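Local structure of mercuric reductase (Metallosphaera sedula, 4YWO) at residues A[389-394]-A[441-446]; A[414-419]-A[433-438]; A[425-430]-A[446-451]. The protein probably reduces mercuric ion to elemental mercury with NADPH as electron donor, working as an FAD-containing homodimer. One frame throughout, in Å; residues are numbered along the deposited sequence.

Interaction 1: A[389-394]-A[441-446]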
# COMPACT_ATOMS: atom_id res chain seq x y z
N GLY A 389 -12.49 -8.94 5.54
CA GLY A 389 -12.59 -7.96 4.48
C GLY A 389 -12.82 -8.51 3.13
O GLY A 389 -13.10 -9.69 2.93
N PHE A 390 -12.68 -7.64 2.15
CA PHE A 390 -12.95 -7.93 0.79
C PHE A 390 -12.39 -6.91 -0.16
O PHE A 390 -12.02 -5.80 0.24
CB PHE A 390 -14.49 -8.05 0.51
CG PHE A 390 -15.21 -6.73 0.62
CD1 PHE A 390 -15.28 -5.85 -0.47
CD2 PHE A 390 -15.59 -6.23 1.85
CE1 PHE A 390 -15.84 -4.57 -0.31
CE2 PHE A 390 -16.16 -4.98 2.00
CZ PHE A 390 -16.26 -4.13 0.94
N VAL A 391 -12.36 -7.27 -1.43
CA VAL A 391 -12.06 -6.30 -2.51
C VAL A 391 -13.17 -6.45 -3.56
O VAL A 391 -13.45 -7.57 -4.03
CB VAL A 391 -10.65 -6.46 -3.14
CG1 VAL A 391 -10.44 -5.40 -4.15
CG2 VAL A 391 -9.66 -6.33 -2.06
N LYS A 392 -13.82 -5.34 -3.90
CA LYS A 392 -14.90 -5.34 -4.92
C LYS A 392 -14.47 -4.45 -6.07
O LYS A 392 -14.00 -3.32 -5.86
CB LYS A 392 -16.16 -4.80 -4.34
CG LYS A 392 -17.38 -4.85 -5.24
CD LYS A 392 -18.63 -4.51 -4.38
CE LYS A 392 -19.87 -4.79 -5.14
NZ LYS A 392 -21.08 -4.50 -4.28
N MET A 393 -14.64 -4.94 -7.27
CA MET A 393 -14.26 -4.24 -8.50
C MET A 393 -15.44 -4.13 -9.42
O MET A 393 -16.20 -5.12 -9.54
CB MET A 393 -13.06 -4.92 -9.15
CG MET A 393 -12.48 -4.25 -10.45
SD MET A 393 -11.01 -5.04 -11.05
CE MET A 393 -9.82 -4.34 -9.92
N VAL A 394 -15.65 -2.96 -9.98
CA VAL A 394 -16.78 -2.69 -10.85
C VAL A 394 -16.29 -2.21 -12.20
O VAL A 394 -15.41 -1.35 -12.27
CB VAL A 394 -17.68 -1.61 -10.27
CG1 VAL A 394 -18.88 -1.33 -11.14
CG2 VAL A 394 -18.09 -1.85 -8.81
N ALA A 441 -1.93 -5.65 -1.81
CA ALA A 441 -2.21 -5.03 -3.11
C ALA A 441 -2.44 -6.00 -4.23
O ALA A 441 -3.15 -5.69 -5.22
CB ALA A 441 -1.17 -4.04 -3.43
N GLU A 442 -1.82 -7.17 -4.17
CA GLU A 442 -2.11 -8.08 -5.28
C GLU A 442 -3.55 -8.56 -5.28
O GLU A 442 -4.00 -9.06 -6.36
CB GLU A 442 -1.28 -9.35 -5.36
CG GLU A 442 -0.05 -9.44 -4.65
CD GLU A 442 0.36 -10.89 -4.44
OE1 GLU A 442 0.71 -11.60 -5.42
OE2 GLU A 442 0.41 -11.34 -3.30
N SER A 443 -4.33 -8.25 -4.23
CA SER A 443 -5.80 -8.44 -4.27
C SER A 443 -6.46 -7.68 -5.42
O SER A 443 -7.48 -8.15 -5.94
CB SER A 443 -6.46 -8.05 -2.96
OG SER A 443 -6.31 -6.66 -2.76
N LEU A 444 -5.89 -6.60 -5.91
CA LEU A 444 -6.43 -5.88 -7.10
C LEU A 444 -6.34 -6.76 -8.34
O LEU A 444 -7.25 -6.80 -9.13
CB LEU A 444 -5.69 -4.56 -7.33
CG LEU A 444 -5.94 -3.58 -6.18
CD1 LEU A 444 -5.05 -2.37 -6.38
CD2 LEU A 444 -7.37 -3.08 -6.16
N ARG A 445 -5.25 -7.51 -8.47
CA ARG A 445 -5.12 -8.39 -9.63
C ARG A 445 -5.96 -9.65 -9.40
O ARG A 445 -6.56 -10.14 -10.33
CB ARG A 445 -3.61 -8.70 -9.86
CG ARG A 445 -3.34 -9.70 -11.00
CD ARG A 445 -1.83 -9.75 -11.38
NE ARG A 445 -1.69 -10.66 -12.50
CZ ARG A 445 -1.74 -11.97 -12.40
NH1 ARG A 445 -1.91 -12.58 -11.21
NH2 ARG A 445 -1.63 -12.66 -13.52
N LEU A 446 -6.08 -10.13 -8.17
CA LEU A 446 -6.88 -11.32 -7.93
C LEU A 446 -8.30 -11.09 -8.17
O LEU A 446 -9.03 -12.00 -8.77
CB LEU A 446 -6.66 -11.81 -6.50
CG LEU A 446 -5.25 -12.31 -6.13
CD1 LEU A 446 -5.11 -12.49 -4.65
CD2 LEU A 446 -4.97 -13.59 -6.96
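Val-391 is the first residue of strand 390-394 to touch helix 442-446, and it does so with both methyl branches. CG2, lying beside its own backbone N, meets the Ser-443 hydroxyl: CG2 and Ser-443 OG are 3.4 Å apart, and Ser-443 CB follows at 3.7 Å from the same CG2. The hydroxyl sits between its backbone N and carbonyl carbon (chi1 66°), where it hydrogen-bonds to the carbonyl O of Ile-440. That carbonyl satisfies the buried hydroxyl, and Val-391 adds only a methyl contact. The other branch, Val-391 CG1, is directed at Leu-444, with CG1 and Leu-444 CD2 4.3 Å apart. The CA-CB bond of Leu-444 points away from the strand, and it is the CD2 branch that turns back toward it. Two residues on, Met-393 again points toward the helix. Its chain runs extended to SD and then bends (chi3 -79°), which lays the CE methyl 3.6 Å from the Leu-444 carbonyl O. The segment axes approach to 8.7 Å and cross at -54°, so the helix runs diagonally over the strand. Neighbouring strands 399-407 and 368-374 complete the surface beneath it, with Val-403 against Leu-444 and Leu-373 against Ser-443. This is a helix packed on one face of the antiparallel sheet of the dimerisation domain, as found in the pyridine nucleotide-disulfide oxidoreductases of the first class.

Interaction 2: A[414-419]-A[433-438]. With FAD (flavin-adenine dinucleotide), chain B.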
# COMPACT_ATOMS: atom_id res chain seq x y z
N ILE A 414 -5.16 1.90 -2.68
CA ILE A 414 -6.30 2.55 -3.34
C ILE A 414 -5.78 3.53 -4.35
O ILE A 414 -6.47 3.81 -5.34
CB ILE A 414 -7.29 3.15 -2.33
CG1 ILE A 414 -8.73 3.22 -2.91
CG2 ILE A 414 -6.83 4.50 -1.79
CD1 ILE A 414 -9.35 1.90 -3.16
N GLY A 415 -4.51 4.01 -4.25
CA GLY A 415 -4.01 4.86 -5.27
C GLY A 415 -3.71 4.09 -6.57
O GLY A 415 -3.86 4.68 -7.66
N GLU A 416 -3.31 2.83 -6.46
CA GLU A 416 -3.23 2.01 -7.68
C GLU A 416 -4.56 1.92 -8.37
O GLU A 416 -4.64 2.05 -9.63
CB GLU A 416 -2.66 0.64 -7.37
CG GLU A 416 -2.54 -0.27 -8.55
CD GLU A 416 -2.00 -1.68 -8.33
OE1 GLU A 416 -1.38 -1.98 -7.26
OE2 GLU A 416 -2.30 -2.57 -9.20
N ALA A 417 -5.63 1.73 -7.60
CA ALA A 417 -6.97 1.69 -8.19
C ALA A 417 -7.38 3.02 -8.81
O ALA A 417 -7.93 2.99 -9.91
CB ALA A 417 -8.00 1.24 -7.14
N ALA A 418 -7.07 4.13 -8.12
CA ALA A 418 -7.33 5.43 -8.72
C ALA A 418 -6.63 5.64 -10.05
O ALA A 418 -7.23 6.12 -11.02
CB ALA A 418 -6.98 6.50 -7.75
N LEU A 419 -5.38 5.23 -10.13
CA LEU A 419 -4.61 5.41 -11.35
C LEU A 419 -5.19 4.53 -12.43
O LEU A 419 -5.34 4.98 -13.60
CB LEU A 419 -3.15 5.09 -11.06
CG LEU A 419 -2.16 5.42 -12.15
CD1 LEU A 419 -2.07 6.91 -12.35
CD2 LEU A 419 -0.76 4.84 -11.86
N THR A 433 -0.14 -7.01 -15.42
CA THR A 433 0.80 -6.28 -14.53
C THR A 433 1.20 -7.21 -13.41
O THR A 433 0.33 -7.59 -12.59
CB THR A 433 0.14 -5.09 -13.91
OG1 THR A 433 -0.29 -4.21 -14.98
CG2 THR A 433 1.14 -4.28 -13.08
N VAL A 434 2.48 -7.61 -13.44
CA VAL A 434 3.04 -8.47 -12.38
C VAL A 434 3.06 -7.64 -11.07
O VAL A 434 3.63 -6.54 -11.02
CB VAL A 434 4.42 -9.00 -12.77
CG1 VAL A 434 5.01 -9.89 -11.70
CG2 VAL A 434 4.29 -9.77 -14.14
N HIS A 435 2.35 -8.15 -10.05
CA HIS A 435 2.38 -7.54 -8.70
C HIS A 435 3.51 -8.19 -7.87
O HIS A 435 4.35 -8.93 -8.41
CB HIS A 435 0.98 -7.66 -8.08
CG HIS A 435 0.04 -6.63 -8.62
ND1 HIS A 435 -0.28 -6.59 -9.97
CD2 HIS A 435 -0.56 -5.57 -8.05
CE1 HIS A 435 -1.07 -5.55 -10.18
NE2 HIS A 435 -1.29 -4.93 -9.03
N MET A 436 3.63 -7.81 -6.61
CA MET A 436 4.58 -8.43 -5.70
C MET A 436 3.85 -9.42 -4.83
O MET A 436 2.80 -9.08 -4.20
CB MET A 436 5.30 -7.41 -4.84
CG MET A 436 6.31 -8.02 -3.97
SD MET A 436 7.78 -8.58 -4.96
CE MET A 436 8.50 -9.68 -3.95
N PHE A 437 4.37 -10.64 -4.76
CA PHE A 437 3.83 -11.63 -3.81
C PHE A 437 4.70 -11.70 -2.57
O PHE A 437 5.97 -11.68 -2.75
CB PHE A 437 3.83 -13.04 -4.47
CG PHE A 437 3.17 -14.07 -3.62
CD1 PHE A 437 1.80 -14.22 -3.57
CD2 PHE A 437 3.93 -14.86 -2.92
CE1 PHE A 437 1.24 -15.21 -2.76
CE2 PHE A 437 3.40 -15.88 -2.12
CZ PHE A 437 2.06 -16.05 -2.04
N PRO A 438 4.17 -11.77 -1.33
CA PRO A 438 2.73 -11.70 -0.98
C PRO A 438 2.51 -10.28 -0.45
O PRO A 438 3.17 -9.85 0.56
CB PRO A 438 2.60 -12.74 0.10
CG PRO A 438 3.97 -12.78 0.75
CD PRO A 438 4.98 -12.22 -0.21
PA FAD B . 10.20 -24.06 -7.95
O1A FAD B . 8.93 -23.70 -7.22
O2A FAD B . 11.41 -24.52 -7.17
O5B FAD B . 9.85 -25.19 -9.04
C5B FAD B . 10.63 -26.38 -9.13
C4B FAD B . 9.77 -27.57 -8.71
O4B FAD B . 9.82 -28.58 -9.72
C3B FAD B . 10.29 -28.19 -7.41
O3B FAD B . 9.27 -28.14 -6.41
C2B FAD B . 10.62 -29.63 -7.74
O2B FAD B . 9.83 -30.51 -6.94
C1B FAD B . 10.30 -29.83 -9.21
N9A FAD B . 11.53 -30.23 -9.95
C8A FAD B . 12.71 -29.58 -9.91
N7A FAD B . 13.63 -30.21 -10.69
C5A FAD B . 13.03 -31.27 -11.25
C6A FAD B . 13.42 -32.36 -12.18
N6A FAD B . 14.68 -32.42 -12.68
N1A FAD B . 12.49 -33.28 -12.51
C2A FAD B . 11.24 -33.22 -12.01
N3A FAD B . 10.81 -32.27 -11.17
C4A FAD B . 11.64 -31.28 -10.75
N1 FAD B . 9.66 -14.52 -4.15
C2 FAD B . 8.77 -13.51 -4.02
O2 FAD B . 8.23 -13.05 -5.05
N3 FAD B . 8.45 -12.97 -2.83
C4 FAD B . 8.98 -13.40 -1.68
O4 FAD B . 8.66 -12.88 -0.59
C4X FAD B . 9.97 -14.51 -1.74
N5 FAD B . 10.56 -15.00 -0.62
C5X FAD B . 11.45 -16.01 -0.70
C6 FAD B . 12.04 -16.50 0.46
C7 FAD B . 12.97 -17.54 0.39
C7M FAD B . 13.61 -18.06 1.64
C8 FAD B . 13.32 -18.12 -0.93
C8M FAD B . 14.32 -19.25 -1.01
C9 FAD B . 12.74 -17.64 -2.09
C9A FAD B . 11.81 -16.60 -2.02
N10 FAD B . 11.21 -16.10 -3.19
C10 FAD B . 10.28 -15.05 -3.07
C1' FAD B . 11.54 -16.66 -4.51
C2' FAD B . 10.42 -17.59 -4.96
O2' FAD B . 10.14 -18.54 -3.93
C3' FAD B . 10.81 -18.33 -6.24
O3' FAD B . 11.25 -17.39 -7.22
C4' FAD B . 9.63 -19.13 -6.78
O4' FAD B . 9.32 -20.19 -5.88
C5' FAD B . 9.95 -19.70 -8.16
O5' FAD B . 9.13 -20.84 -8.40
P FAD B . 9.51 -21.89 -9.57
O1P FAD B . 8.30 -22.75 -9.84
O2P FAD B . 10.17 -21.12 -10.69
O3P FAD B . 10.63 -22.81 -8.86
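Glu-416 and His-435 meet through a single His-carboxylate hydrogen bond, the sole link between helix 414-419 and the irregular segment 433-438. His-435 NE2 donates to Glu-416 OE2 over 2.6 Å, with an N-H...O angle of 152°. The oxygen uses its syn lone pair, on the side of OE1, and lies at the ring edge close to the imidazole plane. Carboxylate and ring planes differ by 27°, so the two flat groups are nearly coplanar. They come from opposite directions: the glutamate has CG anti to its backbone N (chi1 -180°) and stays extended beyond it, which lets it span CA atoms 11.1 Å apart.

A second hydrogen bond fixes the ring rotation. His-435 ND1 donates to the Thr-433 carbonyl O at 2.9 Å, again near the ring plane, although the donor stands above the carbonyl plane. The two bonds hold the ring from both nitrogens. Leu-444 packs against Glu-416, Leu-430 touches both Glu-416 and His-435, and both residues of the pair are buried.

The cofactor contacts occur further along the same segment. The flavin of the neighbouring subunit donates from FAD N3 to the Phe-437 carbonyl O over 2.8 Å. Van der Waals contacts flank that bond: Met-436 CE is 3.5 Å from FAD N3, and Pro-438 CD lies 3.8 Å from FAD O4. The peptide before Pro-438 is cis, and the proline places its CB over the centre of one Phe-437 ring face. In this flavoenzyme family the C-terminal interface domain typically reaches across the dimer in this way, so that each flavin site is built from both subunits.

Interaction 3: A[425-430]-A[446-451]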
# COMPACT_ATOMS: atom_id res chain seq x y z
N ALA A 425 -8.15 1.49 -17.35
CA ALA A 425 -7.59 0.20 -17.41
C ALA A 425 -8.71 -0.88 -17.48
O ALA A 425 -9.77 -0.70 -16.88
CB ALA A 425 -6.71 -0.16 -16.23
N THR A 426 -8.41 -1.94 -18.21
CA THR A 426 -9.34 -3.04 -18.24
C THR A 426 -8.86 -4.04 -17.20
O THR A 426 -7.68 -4.09 -16.71
CB THR A 426 -9.36 -3.67 -19.64
OG1 THR A 426 -8.07 -4.25 -19.89
CG2 THR A 426 -9.65 -2.64 -20.68
N VAL A 427 -9.68 -5.08 -16.95
CA VAL A 427 -9.19 -6.19 -16.16
C VAL A 427 -7.96 -6.88 -16.78
O VAL A 427 -7.05 -7.24 -16.07
CB VAL A 427 -10.28 -7.22 -15.71
CG1 VAL A 427 -11.47 -6.54 -15.03
CG2 VAL A 427 -10.66 -8.06 -16.86
N HIS A 428 -7.87 -6.99 -18.11
CA HIS A 428 -6.64 -7.61 -18.67
C HIS A 428 -5.46 -6.82 -18.42
O HIS A 428 -4.42 -7.37 -18.26
CB HIS A 428 -6.82 -7.77 -20.20
CG HIS A 428 -7.85 -8.81 -20.53
ND1 HIS A 428 -9.17 -8.49 -20.83
CD2 HIS A 428 -7.79 -10.16 -20.51
CE1 HIS A 428 -9.86 -9.60 -21.03
NE2 HIS A 428 -9.04 -10.63 -20.85
N ASP A 429 -5.59 -5.51 -18.35
CA ASP A 429 -4.45 -4.61 -18.02
C ASP A 429 -3.92 -4.94 -16.63
O ASP A 429 -2.71 -5.02 -16.42
CB ASP A 429 -4.77 -3.12 -18.05
CG ASP A 429 -5.10 -2.57 -19.47
OD1 ASP A 429 -4.42 -3.07 -20.41
OD2 ASP A 429 -5.90 -1.59 -19.57
N LEU A 430 -4.79 -5.16 -15.71
CA LEU A 430 -4.34 -5.56 -14.38
C LEU A 430 -3.76 -6.95 -14.36
O LEU A 430 -2.76 -7.22 -13.71
CB LEU A 430 -5.47 -5.44 -13.38
CG LEU A 430 -5.65 -4.14 -12.66
CD1 LEU A 430 -4.43 -3.81 -11.81
CD2 LEU A 430 -5.86 -3.01 -13.63
N LEU A 446 -6.08 -10.13 -8.17
CA LEU A 446 -6.88 -11.32 -7.93
C LEU A 446 -8.30 -11.09 -8.17
O LEU A 446 -9.03 -12.00 -8.77
CB LEU A 446 -6.66 -11.81 -6.50
CG LEU A 446 -5.25 -12.31 -6.13
CD1 LEU A 446 -5.11 -12.49 -4.65
CD2 LEU A 446 -4.97 -13.59 -6.96
N VAL A 447 -8.83 -9.94 -7.79
CA VAL A 447 -10.21 -9.69 -8.15
C VAL A 447 -10.42 -9.50 -9.63
O VAL A 447 -11.48 -9.84 -10.19
CB VAL A 447 -10.84 -8.53 -7.30
CG1 VAL A 447 -10.32 -7.17 -7.69
CG2 VAL A 447 -12.37 -8.54 -7.30
N ALA A 448 -9.45 -8.92 -10.33
CA ALA A 448 -9.50 -8.83 -11.82
C ALA A 448 -9.60 -10.26 -12.43
O ALA A 448 -10.40 -10.45 -13.43
CB ALA A 448 -8.23 -8.12 -12.33
N LEU A 449 -8.85 -11.20 -11.92
CA LEU A 449 -8.86 -12.60 -12.39
C LEU A 449 -10.26 -13.24 -12.21
O LEU A 449 -10.68 -14.14 -12.96
CB LEU A 449 -7.84 -13.42 -11.68
CG LEU A 449 -6.40 -13.21 -12.13
CD1 LEU A 449 -5.48 -13.82 -11.13
CD2 LEU A 449 -6.15 -13.84 -13.50
N ALA A 450 -11.01 -12.72 -11.23
CA ALA A 450 -12.36 -13.24 -10.93
C ALA A 450 -13.35 -12.95 -12.01
O ALA A 450 -14.46 -13.58 -11.98
CB ALA A 450 -12.88 -12.73 -9.59
N PHE A 451 -13.06 -12.09 -12.98
CA PHE A 451 -13.98 -11.65 -13.99
C PHE A 451 -14.20 -12.79 -14.96
O PHE A 451 -15.32 -13.03 -15.38
CB PHE A 451 -13.63 -10.36 -14.69
CG PHE A 451 -14.07 -9.15 -13.86
CD1 PHE A 451 -13.33 -8.81 -12.74
CD2 PHE A 451 -15.31 -8.51 -14.02
CE1 PHE A 451 -13.75 -7.79 -11.98
CE2 PHE A 451 -15.71 -7.45 -13.30
CZ PHE A 451 -14.93 -7.08 -12.15
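Immediately before Val-427, which meets Ala-448 and Phe-451 across the contact, Thr-426 N donates to Asp-429 OD2 at 2.9 Å. The bond is nearly straight (165°), and the donor N stands above the carboxylate plane. In return Asp-429 N donates to Thr-426 OG1 over 3.2 Å, a reciprocal pairing that defines a capping box and fixes the first turn of helix 427-431. Val-427, the first residue of that helix, points toward the other segment. Its CG1 lies beside the backbone N (chi1 -51°) and rests over one face of the Phe-451 ring: the methyl is 3.7 Å from Phe-451 CD1, offset toward the rim, and 22° off the ring normal, a CH-pi contact. Valine and phenylalanine side chains cross at about a right angle. Ala-448 lies at the closest CA approach, its CA 5.1 Å from Val-427 CA, and Val-427 CB is 4.1 Å from Ala-448 CB. One helical turn later Leu-430 CB is 4.0 Å from the same Ala-448 CB. Thr-395 touches both Val-427 and Phe-451. The whole is a capping box starting helix 427-431, which packs on the later part of helix 442-449 beside the antiparallel sheet of the dimerisation domain.

Overall arrangement
All three contacts belong to the dimerisation domain, and interactions 1 and 3 share helix 442-449: its earlier part lies over strand 390-396, its later part against helix 427-431. Both are van der Waals contacts without hydrogen bonds across the segments, interaction 1 mixing methyl-to-oxygen with methyl-to-methyl approaches and interaction 3 adding a CH-pi contact, whereas interaction 2 rests on a buried histidine-carboxylate bond. Touching residues are buried in interactions 1 and 2; in interaction 3 Val-427 remains partly exposed. Met-393 CE against Val-447 CG1 (3.6 Å) joins 1 to 3, and Leu-430 CD1 against Glu-416 OE2 (3.6 Å) joins 3 to 2. Interaction 2 alone includes a segment touching FAD, held by the second subunit.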